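PDB 3LOM: geranyltranstransferase from Legionella pneumophila subsp. pneumophila, which probably catalyses the magnesium-dependent condensation of isopentenyl diphosphate with allylic diphosphates, yielding farnesyl diphosphate and perhaps longer prenyl diphosphates. Local coordinates for residues A[128-131]-A[132-136]; A[162-165]-A[166-169]; A[207-210]-A[211-214]; A[268-271]-A[272-276]. All coordinates share one frame; numbering follows the deposited sequence.

All four contacts are local, each formed by neighbouring turns of one helix or at its end, and no two of them touch. Contact 1, late in helix 113-135, is buried, partly against the second subunit, and mostly apolar. Contact 2, in helix 160-169, is partly buried and also meets the second subunit, but it is rich in polar groups and lies beside an aspartate-rich loop. Contact 3, at the start of helix 209-236, is a surface cap built on a serine. Contact 4, in helix 263-279, packs on that same helix and mixes glutamates nearer the surface with a histidine packed on it and a buried tyrosine; its nearest atoms are about 7 Å from those of contact 3.

Contact 1: A[128-131]-A[132-136]; sequences IEVL and LMRLS
Leu131 and Leu135 carry the main apolar meeting, lying side by side one turn apart with Leu131 CD2 3.9 Å from Leu135 CD1. Both place CG anti to their carbonyl carbon (chi1 -74° and -72°), which keeps the two isobutyl groups parallel. Ile128 CG2 and Leu132 CD1 make a looser apolar contact at 4.3 Å. On another flank, Met133 SD lies 3.9 Å from Glu129 CG in one of its two conformers, a contact therefore held with caution.

Backbone i, i+4 bonds run through the whole segment. Met133 N to Glu129 O (2.9 Å) is nearly straight, while Arg134 N to Val130 O (3.2 Å) is longer and more bent. Ser136 adds a side-chain bond: OG donates to Leu132 O at 2.7 Å.

Arg134 finds its partner outside the segments, in a salt bridge to Glu30. Leu131 and Leu135 pack against helices 69-91 and 141-155, whereas Ile128 and Met133 pack on Val152 and Gln149 of the second subunit. Interhelical packing at a subunit boundary fits the all-helical, dimeric prenyl synthase fold.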
ATOM      1  N   ILE A 128      -6.641  -0.215   2.521  1.00 45.43           N
ATOM      2  CA  ILE A 128      -7.270  -0.921   1.408  1.00 50.20           C
ATOM      3  C   ILE A 128      -8.083  -2.139   1.878  1.00 53.96           C
ATOM      4  O   ILE A 128      -9.192  -2.351   1.384  1.00 56.55           O
ATOM      5  CB  ILE A 128      -6.215  -1.291   0.337  1.00 47.42           C
ATOM      6  CG1 ILE A 128      -5.578  -0.012  -0.209  1.00 41.93           C
ATOM      7  CG2 ILE A 128      -6.820  -2.100  -0.806  1.00 50.02           C
ATOM      8  CD1 ILE A 128      -4.136  -0.181  -0.624  1.00 64.13           C
ATOM      9  N   GLU A 129      -7.547  -2.916   2.830  1.00 56.77           N
ATOM     10  CA  GLU A 129      -8.281  -4.046   3.449  1.00 51.51           C
ATOM     11  C   GLU A 129      -9.604  -3.601   4.069  1.00 50.18           C
ATOM     12  O   GLU A 129     -10.648  -4.186   3.794  1.00 49.89           O
ATOM     13  CB  GLU A 129      -7.423  -4.763   4.505  1.00 60.35           C
ATOM     14  CG  GLU A 129      -8.038  -6.055   5.074  1.00 67.01           C
ATOM     15  CD  GLU A 129      -7.004  -7.055   5.593  1.00 84.45           C
ATOM     16  OE1 GLU A 129      -7.352  -8.249   5.727  1.00 79.92           O
ATOM     17  OE2 GLU A 129      -5.847  -6.669   5.858  1.00 83.71           O
ATOM     18  N   VAL A 130      -9.536  -2.551   4.886  1.00 45.24           N
ATOM     19  CA  VAL A 130     -10.695  -1.938   5.532  1.00 53.69           C
ATOM     20  C   VAL A 130     -11.763  -1.493   4.522  1.00 59.67           C
ATOM     21  O   VAL A 130     -12.955  -1.734   4.738  1.00 62.64           O
ATOM     22  CB  VAL A 130     -10.256  -0.751   6.432  1.00 45.13           C
ATOM     23  CG1 VAL A 130     -11.453   0.024   6.979  1.00 68.15           C
ATOM     24  CG2 VAL A 130      -9.400  -1.262   7.572  1.00 58.46           C
ATOM     25  N   LEU A 131     -11.334  -0.863   3.425  1.00 53.88           N
ATOM     26  CA  LEU A 131     -12.258  -0.452   2.368  1.00 49.56           C
ATOM     27  C   LEU A 131     -12.956  -1.654   1.762  1.00 46.30           C
ATOM     28  O   LEU A 131     -14.176  -1.689   1.705  1.00 46.24           O
ATOM     29  CB  LEU A 131     -11.553   0.345   1.270  1.00 45.04           C
ATOM     30  CG  LEU A 131     -11.135   1.783   1.575  1.00 47.96           C
ATOM     31  CD1 LEU A 131     -10.236   2.301   0.469  1.00 42.75           C
ATOM     32  CD2 LEU A 131     -12.317   2.710   1.793  1.00 32.39           C
ATOM     33  N   LEU A 132     -12.180  -2.652   1.353  1.00 45.37           N
ATOM     34  CA  LEU A 132     -12.730  -3.829   0.693  1.00 44.21           C
ATOM     35  C   LEU A 132     -13.647  -4.727   1.533  1.00 54.52           C
ATOM     36  O   LEU A 132     -14.711  -5.110   1.045  1.00 58.21           O
ATOM     37  CB  LEU A 132     -11.621  -4.666   0.066  1.00 46.33           C
ATOM     38  CG  LEU A 132     -10.767  -4.029  -1.032  1.00 52.00           C
ATOM     39  CD1 LEU A 132      -9.800  -5.075  -1.524  1.00 46.98           C
ATOM     40  CD2 LEU A 132     -11.599  -3.442  -2.182  1.00 44.82           C
ATOM     41  N   MET A 133     -13.261  -5.067   2.768  1.00 60.01           N
ATOM     42  CA  MET A 133     -14.069  -5.976   3.593  0.50 62.84           C
ATOM     43  C   MET A 133     -15.282  -5.303   4.260  1.00 65.13           C
ATOM     44  O   MET A 133     -16.354  -5.904   4.357  1.00 71.29           O
ATOM     45  CB  MET A 133     -13.210  -6.774   4.601  0.50 62.79           C
ATOM     46  CG  MET A 133     -12.585  -5.986   5.758  0.50 64.20           C
ATOM     47  SD  MET A 133     -11.424  -6.946   6.766  0.50 58.25           S
ATOM     48  CE  MET A 133     -10.859  -5.669   7.899  0.50 40.31           C
ATOM     49  N   ARG A 134     -15.110  -4.056   4.706  1.00 64.50           N
ATOM     50  CA  ARG A 134     -16.165  -3.350   5.450  1.00 62.51           C
ATOM     51  C   ARG A 134     -17.226  -2.647   4.595  1.00 66.52           C
ATOM     52  O   ARG A 134     -18.370  -2.509   5.035  1.00 69.90           O
ATOM     53  CB  ARG A 134     -15.576  -2.367   6.474  1.00 58.15           C
ATOM     54  CG  ARG A 134     -14.669  -2.999   7.526  1.00 63.96           C
ATOM     55  CD  ARG A 134     -15.455  -3.838   8.526  1.00 85.90           C
ATOM     56  NE  ARG A 134     -14.581  -4.551   9.455  1.00 90.76           N
ATOM     57  CZ  ARG A 134     -14.155  -4.063  10.618  1.00 98.02           C
ATOM     58  NH1 ARG A 134     -14.511  -2.844  11.013  1.00 91.64           N
ATOM     59  NH2 ARG A 134     -13.363  -4.796  11.389  1.00101.75           N
ATOM     60  N   LEU A 135     -16.857  -2.197   3.394  1.00 63.75           N
ATOM     61  CA  LEU A 135     -17.822  -1.546   2.492  1.00 56.58           C
ATOM     62  C   LEU A 135     -18.702  -2.535   1.728  1.00 56.85           C
ATOM     63  O   LEU A 135     -19.821  -2.194   1.345  1.00 62.14           O
ATOM     64  CB  LEU A 135     -17.130  -0.607   1.492  1.00 53.72           C
ATOM     65  CG  LEU A 135     -16.528   0.722   1.958  1.00 56.60           C
ATOM     66  CD1 LEU A 135     -15.797   1.385   0.804  1.00 59.74           C
ATOM     67  CD2 LEU A 135     -17.575   1.658   2.534  1.00 41.23           C
ATOM     68  N   SER A 136     -18.186  -3.743   1.510  1.00 48.33           N
ATOM     69  CA  SER A 136     -18.854  -4.770   0.707  1.00 52.86           C
ATOM     70  C   SER A 136     -20.230  -5.279   1.179  1.00 66.04           C
ATOM     71  O   SER A 136     -21.051  -5.647   0.336  1.00 70.02           O
ATOM     72  CB  SER A 136     -17.913  -5.949   0.463  1.00 44.85           C
ATOM     73  OG  SER A 136     -16.899  -5.578  -0.448  1.00 59.14           O
TER

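Contact 2: A[162-165]-A[166-169]; sequences SGQS and LDLS
Leu166 begins the second half of this helical segment by donating its N to Ser162 O at 2.9 Å, and its side chain folds back over the same carbonyl, CG standing 3.5 Å from Ser162 O. Its isobutyl group touches Ile184 of helix 178-201 and Ala35 of the second subunit.

Asp167 follows on a different face. Its CB rests 3.2 Å from Gly163 O, and Gln164 OE1 comes to 3.8 Å from Asp167 CB, with the amide and carboxylate planes only 24° apart. The two polar ends converge on one lysine: Gln164 OE1 accepts a hydrogen bond from Lys188 NZ, and Asp167 OD1 makes a long, weak ion pair with that amino group.

Leu168 has the other end of the same amide beside it. Gln164 NE2 approaches Leu168 CG to 3.6 Å, the bend in the glutamine chain at chi2 carrying the amide forward along the helix. NE2 also makes a weak hydrogen bond to Asp96, so both ends of the amide are engaged and its rotation is probably restrained.

Ser169 closes the turn, N bonding to Ser165 O at 3.0 Å. A water links the hydroxyls, 2.7 Å from Ser165 OG and donating to Ser169 OG at 2.7 Å. Ser165 OG is anti to its backbone nitrogen (chi1 174°), while Ser169 OG sits between nitrogen and carbonyl carbon (chi1 64°), which brings both hydroxyls within reach of one water.

The sequence Gly-Gln-Ser-Leu-Asp matches the GQ motif of trans-prenyl synthases, here set beside the first aspartate-rich motif, DDxxxxD, to which Asp96 belongs and which in relatives binds magnesium.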
ATOM      1  N   SER A 162       5.096  10.703  -5.970  1.00 32.36           N
ATOM      2  CA  SER A 162       5.845  11.647  -6.813  1.00 34.26           C
ATOM      3  C   SER A 162       5.903  13.010  -6.142  1.00 31.63           C
ATOM      4  O   SER A 162       6.942  13.675  -6.166  1.00 38.46           O
ATOM      5  CB  SER A 162       5.240  11.766  -8.211  1.00 35.00           C
ATOM      6  OG  SER A 162       5.572  10.630  -8.996  1.00 34.78           O
ATOM      7  N   GLY A 163       4.793  13.403  -5.519  1.00 28.02           N
ATOM      8  CA  GLY A 163       4.738  14.645  -4.742  1.00 38.51           C
ATOM      9  C   GLY A 163       5.814  14.764  -3.679  1.00 40.23           C
ATOM     10  O   GLY A 163       6.444  15.808  -3.560  1.00 52.08           O
ATOM     11  N   GLN A 164       6.037  13.692  -2.916  1.00 47.43           N
ATOM     12  CA  GLN A 164       7.039  13.711  -1.851  1.00 39.45           C
ATOM     13  C   GLN A 164       8.471  13.612  -2.393  1.00 38.51           C
ATOM     14  O   GLN A 164       9.366  14.312  -1.915  1.00 38.24           O
ATOM     15  CB  GLN A 164       6.744  12.634  -0.787  1.00 44.22           C
ATOM     16  CG  GLN A 164       7.816  12.461   0.338  1.00 32.52           C
ATOM     17  CD  GLN A 164       8.080  13.721   1.188  1.00 43.03           C
ATOM     18  OE1 GLN A 164       7.433  14.754   1.034  1.00 60.99           O
ATOM     19  NE2 GLN A 164       9.040  13.618   2.100  1.00 46.86           N
ATOM     20  N   SER A 165       8.668  12.758  -3.397  1.00 40.12           N
ATOM     21  CA  SER A 165       9.952  12.653  -4.109  1.00 38.64           C
ATOM     22  C   SER A 165      10.412  13.993  -4.686  1.00 33.63           C
ATOM     23  O   SER A 165      11.576  14.376  -4.525  1.00 34.83           O
ATOM     24  CB  SER A 165       9.866  11.599  -5.220  1.00 37.25           C
ATOM     25  OG  SER A 165      11.051  11.573  -6.004  1.00 39.99           O
ATOM     26  N   LEU A 166       9.489  14.711  -5.326  1.00 37.18           N
ATOM     27  CA  LEU A 166       9.807  16.022  -5.902  1.00 43.48           C
ATOM     28  C   LEU A 166       9.936  17.097  -4.828  1.00 45.63           C
ATOM     29  O   LEU A 166      10.698  18.051  -4.998  1.00 43.21           O
ATOM     30  CB  LEU A 166       8.779  16.440  -6.965  1.00 43.90           C
ATOM     31  CG  LEU A 166       8.817  15.710  -8.312  1.00 37.12           C
ATOM     32  CD1 LEU A 166       7.538  15.956  -9.084  1.00 39.56           C
ATOM     33  CD2 LEU A 166      10.029  16.104  -9.147  1.00 30.15           C
ATOM     34  N   ASP A 167       9.202  16.935  -3.725  1.00 45.70           N
ATOM     35  CA  ASP A 167       9.334  17.827  -2.572  1.00 49.00           C
ATOM     36  C   ASP A 167      10.750  17.752  -1.987  1.00 47.05           C
ATOM     37  O   ASP A 167      11.312  18.758  -1.584  1.00 51.41           O
ATOM     38  CB  ASP A 167       8.293  17.483  -1.503  1.00 52.27           C
ATOM     39  CG  ASP A 167       8.231  18.505  -0.381  1.00 35.06           C
ATOM     40  OD1 ASP A 167       7.243  19.258  -0.322  1.00 70.39           O
ATOM     41  OD2 ASP A 167       9.153  18.549   0.456  1.00 50.62           O
ATOM     42  N   LEU A 168      11.313  16.553  -1.948  1.00 45.12           N
ATOM     43  CA  LEU A 168      12.650  16.363  -1.418  1.00 45.14           C
ATOM     44  C   LEU A 168      13.748  16.782  -2.393  1.00 43.77           C
ATOM     45  O   LEU A 168      14.684  17.475  -2.000  1.00 47.33           O
ATOM     46  CB  LEU A 168      12.844  14.912  -0.980  1.00 35.90           C
ATOM     47  CG  LEU A 168      12.014  14.494   0.234  1.00 52.76           C
ATOM     48  CD1 LEU A 168      12.161  13.008   0.449  1.00 48.01           C
ATOM     49  CD2 LEU A 168      12.389  15.286   1.499  1.00 33.16           C
ATOM     50  N   SER A 169      13.633  16.378  -3.656  1.00 46.78           N
ATOM     51  CA  SER A 169      14.691  16.645  -4.638  1.00 46.02           C
ATOM     52  C   SER A 169      14.716  18.076  -5.180  1.00 48.54           C
ATOM     53  O   SER A 169      15.794  18.665  -5.302  1.00 50.32           O
ATOM     54  CB  SER A 169      14.664  15.626  -5.784  1.00 38.61           C
ATOM     55  OG  SER A 169      13.466  15.720  -6.537  1.00 41.66           O
TER
HETATM   56  O   HOH W   1      12.864  13.181  -7.235  1.00 37.97           O

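Contact 3: A[207-210]-A[211-214]; sequences VSEQ and IKSA
Ser208 and Ile211 meet at the very start of helix 209-236, where the serine occupies the N-cap. Its hydroxyl is turned well past the usual staggered position (chi1 95°) and faces the first turn, where OG accepts a weak bond from Ile211 N at 3.3 Å. The same oxygen lies 3.3 Å from Ile211 CG1, because that branch stands anti to the carbonyl carbon and beside the isoleucine's own nitrogen. Ile211 CG2 takes the other direction, meeting Val207 CG1 at 4.2 Å with the two side chains crossing at about a right angle.

Lys212 runs fully extended from CG to NZ, its later torsions all near 180°, and so travels back past the cap toward the residues before the helix. Its CE lies 3.9 Å from Val207 CB and 3.5 Å from Val207 O. Glu209 bends at chi2 over the lysine chain, yet Glu209 OE2 and Lys212 NZ remain 4.4 Å apart, an attraction at a distance and no salt bridge.

In the backbone, Ser208 O receives Lys212 N at 3.1 Å, starting the regular helical bonding. Leu201 of helix 178-201 touches both Val207 and Lys212. These two residues hold the N' and N4 positions and resemble a hydrophobic staple, with the lysine's methylenes as the second member, around the serine N-cap motif that opens helix 209-236.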
ATOM      1  N   VAL A 207     -25.179  11.542  -8.414  1.00100.52           N
ATOM      2  CA  VAL A 207     -24.906  12.856  -7.821  1.00 94.98           C
ATOM      3  C   VAL A 207     -24.918  13.906  -8.923  1.00 92.93           C
ATOM      4  O   VAL A 207     -24.435  13.651 -10.032  1.00 94.11           O
ATOM      5  CB  VAL A 207     -23.536  12.938  -7.103  1.00 95.38           C
ATOM      6  CG1 VAL A 207     -23.673  13.742  -5.815  1.00 82.77           C
ATOM      7  CG2 VAL A 207     -22.963  11.556  -6.820  1.00 93.88           C
ATOM      8  N   SER A 208     -25.467  15.080  -8.621  1.00 86.94           N
ATOM      9  CA  SER A 208     -25.545  16.156  -9.607  1.00 86.79           C
ATOM     10  C   SER A 208     -24.188  16.836  -9.793  1.00 89.03           C
ATOM     11  O   SER A 208     -23.419  16.976  -8.839  1.00 87.60           O
ATOM     12  CB  SER A 208     -26.611  17.182  -9.220  1.00 80.26           C
ATOM     13  OG  SER A 208     -26.040  18.270  -8.518  1.00 79.27           O
ATOM     14  N   GLU A 209     -23.923  17.266 -11.027  1.00 88.59           N
ATOM     15  CA  GLU A 209     -22.641  17.865 -11.416  1.00 85.38           C
ATOM     16  C   GLU A 209     -22.347  19.208 -10.745  1.00 85.06           C
ATOM     17  O   GLU A 209     -21.190  19.620 -10.647  1.00 87.77           O
ATOM     18  CB  GLU A 209     -22.567  18.012 -12.939  1.00 84.24           C
ATOM     19  CG  GLU A 209     -22.404  16.693 -13.692  1.00 73.37           C
ATOM     20  CD  GLU A 209     -20.949  16.269 -13.872  1.00 76.71           C
ATOM     21  OE1 GLU A 209     -20.041  16.938 -13.331  1.00 75.98           O
ATOM     22  OE2 GLU A 209     -20.715  15.258 -14.571  1.00 76.05           O
ATOM     23  N   GLN A 210     -23.399  19.876 -10.280  1.00 84.19           N
ATOM     24  CA  GLN A 210     -23.283  21.163  -9.602  1.00 82.78           C
ATOM     25  C   GLN A 210     -22.850  20.952  -8.159  1.00 81.25           C
ATOM     26  O   GLN A 210     -22.215  21.824  -7.559  1.00 77.62           O
ATOM     27  CB  GLN A 210     -24.614  21.924  -9.654  1.00 84.29           C
ATOM     28  CG  GLN A 210     -24.977  22.506 -11.031  1.00 96.55           C
ATOM     29  CD  GLN A 210     -25.405  21.451 -12.057  1.00109.71           C
ATOM     30  OE1 GLN A 210     -24.860  21.388 -13.160  1.00114.01           O
ATOM     31  NE2 GLN A 210     -26.373  20.614 -11.688  1.00103.36           N
ATOM     32  N   ILE A 211     -23.214  19.794  -7.611  1.00 82.30           N
ATOM     33  CA  ILE A 211     -22.780  19.377  -6.278  1.00 80.40           C
ATOM     34  C   ILE A 211     -21.315  18.927  -6.324  1.00 73.02           C
ATOM     35  O   ILE A 211     -20.497  19.418  -5.541  1.00 67.82           O
ATOM     36  CB  ILE A 211     -23.707  18.261  -5.681  1.00 82.49           C
ATOM     37  CG1 ILE A 211     -25.124  18.792  -5.399  1.00 83.92           C
ATOM     38  CG2 ILE A 211     -23.109  17.652  -4.416  1.00 86.71           C
ATOM     39  CD1 ILE A 211     -25.207  20.059  -4.541  1.00 83.32           C
ATOM     40  N   LYS A 212     -21.007  18.014  -7.252  1.00 67.74           N
ATOM     41  CA  LYS A 212     -19.647  17.518  -7.502  1.00 65.07           C
ATOM     42  C   LYS A 212     -18.624  18.643  -7.609  1.00 68.52           C
ATOM     43  O   LYS A 212     -17.636  18.663  -6.878  1.00 74.22           O
ATOM     44  CB  LYS A 212     -19.605  16.675  -8.782  1.00 66.41           C
ATOM     45  CG  LYS A 212     -20.324  15.332  -8.696  1.00 67.09           C
ATOM     46  CD  LYS A 212     -20.184  14.563 -10.003  1.00 66.99           C
ATOM     47  CE  LYS A 212     -20.932  13.244  -9.953  1.00 86.57           C
ATOM     48  NZ  LYS A 212     -20.767  12.461 -11.210  1.00 92.74           N
ATOM     49  N   SER A 213     -18.898  19.593  -8.500  1.00 69.68           N
ATOM     50  CA  SER A 213     -18.028  20.745  -8.734  1.00 69.95           C
ATOM     51  C   SER A 213     -17.876  21.671  -7.522  1.00 68.09           C
ATOM     52  O   SER A 213     -16.841  22.322  -7.367  1.00 70.01           O
ATOM     53  CB  SER A 213     -18.534  21.543  -9.939  1.00 65.22           C
ATOM     54  OG  SER A 213     -18.143  22.901  -9.849  1.00 69.72           O
ATOM     55  N   ALA A 214     -18.907  21.737  -6.683  1.00 65.78           N
ATOM     56  CA  ALA A 214     -18.875  22.572  -5.481  1.00 67.35           C
ATOM     57  C   ALA A 214     -17.970  21.983  -4.395  1.00 67.51           C
ATOM     58  O   ALA A 214     -17.302  22.724  -3.668  1.00 71.38           O
ATOM     59  CB  ALA A 214     -20.284  22.803  -4.941  1.00 66.67           C
TER

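Contact 4: A[268-271]-A[272-276]; sequences EEIA and VHYQI
His273 lies alongside Glu269 one turn earlier, both side chains heading the same way, and can be followed outward. Its CB rests 3.4 Å from Glu269 O, the carbonyl that also receives His273 N at 3.1 Å. CG remains near this oxygen at 3.6 Å, since chi1 (-79°) sets the ring back along the helix. CD2 is near two oxygens of Glu269, 3.2 Å from O and from OE1. At the tip, NE2 is also 3.2 Å from Glu269 OE1, which approaches the ring edge in plane, with carboxylate and imidazole 21° apart. The other nitrogen, ND1, is hydrogen-bonded to ND1 of His221 of helix 209-236, whose ring also meets that of His273 with planes at about 30°.

A second pair turns inward: Ile270 CG2 touches the edge of the Tyr274 ring at CD2, 3.8 Å away, and Tyr274 OH bonds to Gln229. The tyrosine also packs on Leu298 of helix 289-303.

Chemically, an ND1 to ND1 bond requires one of the two imidazoles to donate a hydrogen there and the other to accept it, while a carboxylate lies close at the NE2-CD2 edge of the His273 ring.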
ATOM      1  N   GLU A 268      -2.962  37.815   1.991  1.00 74.45           N
ATOM      2  CA  GLU A 268      -4.091  37.971   1.082  1.00 70.27           C
ATOM      3  C   GLU A 268      -4.368  36.692   0.300  1.00 66.56           C
ATOM      4  O   GLU A 268      -5.529  36.344   0.097  1.00 68.18           O
ATOM      5  CB  GLU A 268      -3.896  39.170   0.147  1.00 75.29           C
ATOM      6  CG  GLU A 268      -5.159  39.590  -0.624  1.00 77.31           C
ATOM      7  CD  GLU A 268      -6.272  40.126   0.272  1.00 81.07           C
ATOM      8  OE1 GLU A 268      -5.972  40.708   1.335  1.00 79.12           O
ATOM      9  OE2 GLU A 268      -7.457  39.969  -0.093  1.00 86.00           O
ATOM     10  N   GLU A 269      -3.311  35.989  -0.112  1.00 62.58           N
ATOM     11  CA  GLU A 269      -3.455  34.675  -0.755  1.00 59.92           C
ATOM     12  C   GLU A 269      -4.221  33.699   0.142  1.00 59.65           C
ATOM     13  O   GLU A 269      -5.133  33.018  -0.337  1.00 58.32           O
ATOM     14  CB  GLU A 269      -2.095  34.091  -1.156  1.00 58.13           C
ATOM     15  CG  GLU A 269      -1.525  34.637  -2.461  1.00 48.31           C
ATOM     16  CD  GLU A 269      -1.944  33.842  -3.697  1.00 76.11           C
ATOM     17  OE1 GLU A 269      -2.677  32.838  -3.572  1.00 77.15           O
ATOM     18  OE2 GLU A 269      -1.536  34.227  -4.812  1.00 78.84           O
ATOM     19  N   ILE A 270      -3.858  33.660   1.432  1.00 62.74           N
ATOM     20  CA  ILE A 270      -4.621  32.930   2.462  1.00 65.22           C
ATOM     21  C   ILE A 270      -6.096  33.347   2.427  1.00 67.25           C
ATOM     22  O   ILE A 270      -6.984  32.501   2.302  1.00 68.52           O
ATOM     23  CB  ILE A 270      -4.103  33.189   3.921  1.00 65.33           C
ATOM     24  CG1 ILE A 270      -2.573  33.105   4.038  1.00 66.47           C
ATOM     25  CG2 ILE A 270      -4.802  32.272   4.932  1.00 67.61           C
ATOM     26  CD1 ILE A 270      -1.989  31.735   4.236  1.00 56.41           C
ATOM     27  N   ALA A 271      -6.331  34.657   2.520  1.00 70.27           N
ATOM     28  CA  ALA A 271      -7.681  35.218   2.611  1.00 72.16           C
ATOM     29  C   ALA A 271      -8.534  34.923   1.385  1.00 72.28           C
ATOM     30  O   ALA A 271      -9.670  34.464   1.525  1.00 73.18           O
ATOM     31  CB  ALA A 271      -7.624  36.720   2.878  1.00 70.10           C
ATOM     32  N   VAL A 272      -7.975  35.164   0.197  1.00 71.89           N
ATOM     33  CA  VAL A 272      -8.700  34.970  -1.063  1.00 72.59           C
ATOM     34  C   VAL A 272      -9.089  33.506  -1.245  1.00 72.01           C
ATOM     35  O   VAL A 272     -10.235  33.212  -1.589  1.00 76.82           O
ATOM     36  CB  VAL A 272      -7.910  35.480  -2.315  1.00 73.44           C
ATOM     37  CG1 VAL A 272      -8.754  35.352  -3.573  1.00 73.41           C
ATOM     38  CG2 VAL A 272      -7.492  36.925  -2.153  1.00 72.41           C
ATOM     39  N   HIS A 273      -8.151  32.599  -0.982  1.00 70.31           N
ATOM     40  CA  HIS A 273      -8.401  31.164  -1.178  1.00 66.70           C
ATOM     41  C   HIS A 273      -9.423  30.571  -0.201  1.00 66.66           C
ATOM     42  O   HIS A 273     -10.225  29.709  -0.591  1.00 60.19           O
ATOM     43  CB  HIS A 273      -7.095  30.369  -1.196  1.00 62.00           C
ATOM     44  CG  HIS A 273      -6.376  30.441  -2.504  1.00 59.70           C
ATOM     45  ND1 HIS A 273      -6.822  29.786  -3.633  1.00 45.83           N
ATOM     46  CD2 HIS A 273      -5.255  31.104  -2.873  1.00 58.49           C
ATOM     47  CE1 HIS A 273      -6.008  30.043  -4.640  1.00 46.01           C
ATOM     48  NE2 HIS A 273      -5.044  30.834  -4.204  1.00 60.16           N
ATOM     49  N   TYR A 274      -9.403  31.052   1.046  1.00 65.67           N
ATOM     50  CA  TYR A 274     -10.428  30.700   2.037  1.00 68.33           C
ATOM     51  C   TYR A 274     -11.796  31.258   1.669  1.00 70.56           C
ATOM     52  O   TYR A 274     -12.806  30.582   1.854  1.00 70.82           O
ATOM     53  CB  TYR A 274     -10.039  31.165   3.445  1.00 64.12           C
ATOM     54  CG  TYR A 274      -9.360  30.095   4.272  1.00 69.94           C
ATOM     55  CD1 TYR A 274     -10.032  28.924   4.618  1.00 64.10           C
ATOM     56  CD2 TYR A 274      -8.046  30.254   4.711  1.00 74.66           C
ATOM     57  CE1 TYR A 274      -9.412  27.935   5.373  1.00 64.54           C
ATOM     58  CE2 TYR A 274      -7.418  29.273   5.466  1.00 69.04           C
ATOM     59  CZ  TYR A 274      -8.107  28.116   5.793  1.00 65.31           C
ATOM     60  OH  TYR A 274      -7.491  27.137   6.533  1.00 53.89           O
ATOM     61  N   GLN A 275     -11.811  32.487   1.145  1.00 73.62           N
ATOM     62  CA  GLN A 275     -13.035  33.154   0.698  1.00 74.02           C
ATOM     63  C   GLN A 275     -13.700  32.370  -0.432  1.00 71.48           C
ATOM     64  O   GLN A 275     -14.917  32.173  -0.415  1.00 67.70           O
ATOM     65  CB  GLN A 275     -12.727  34.591   0.259  1.00 79.90           C
ATOM     66  CG  GLN A 275     -13.930  35.531   0.171  1.00 90.20           C
ATOM     67  CD  GLN A 275     -14.595  35.543  -1.201  1.00101.03           C
ATOM     68  OE1 GLN A 275     -15.805  35.755  -1.308  1.00 97.91           O
ATOM     69  NE2 GLN A 275     -13.809  35.315  -2.254  1.00 93.61           N
ATOM     70  N   ILE A 276     -12.890  31.916  -1.393  1.00 69.01           N
ATOM     71  CA  ILE A 276     -13.365  31.084  -2.502  1.00 64.40           C
ATOM     72  C   ILE A 276     -13.907  29.760  -1.956  1.00 67.06           C
ATOM     73  O   ILE A 276     -14.950  29.272  -2.412  1.00 65.85           O
ATOM     74  CB  ILE A 276     -12.252  30.859  -3.591  1.00 64.92           C
ATOM     75  CG1 ILE A 276     -11.781  32.186  -4.217  1.00 70.86           C
ATOM     76  CG2 ILE A 276     -12.706  29.890  -4.690  1.00 59.30           C
ATOM     77  CD1 ILE A 276     -12.878  33.071  -4.829  1.00 96.26           C
TER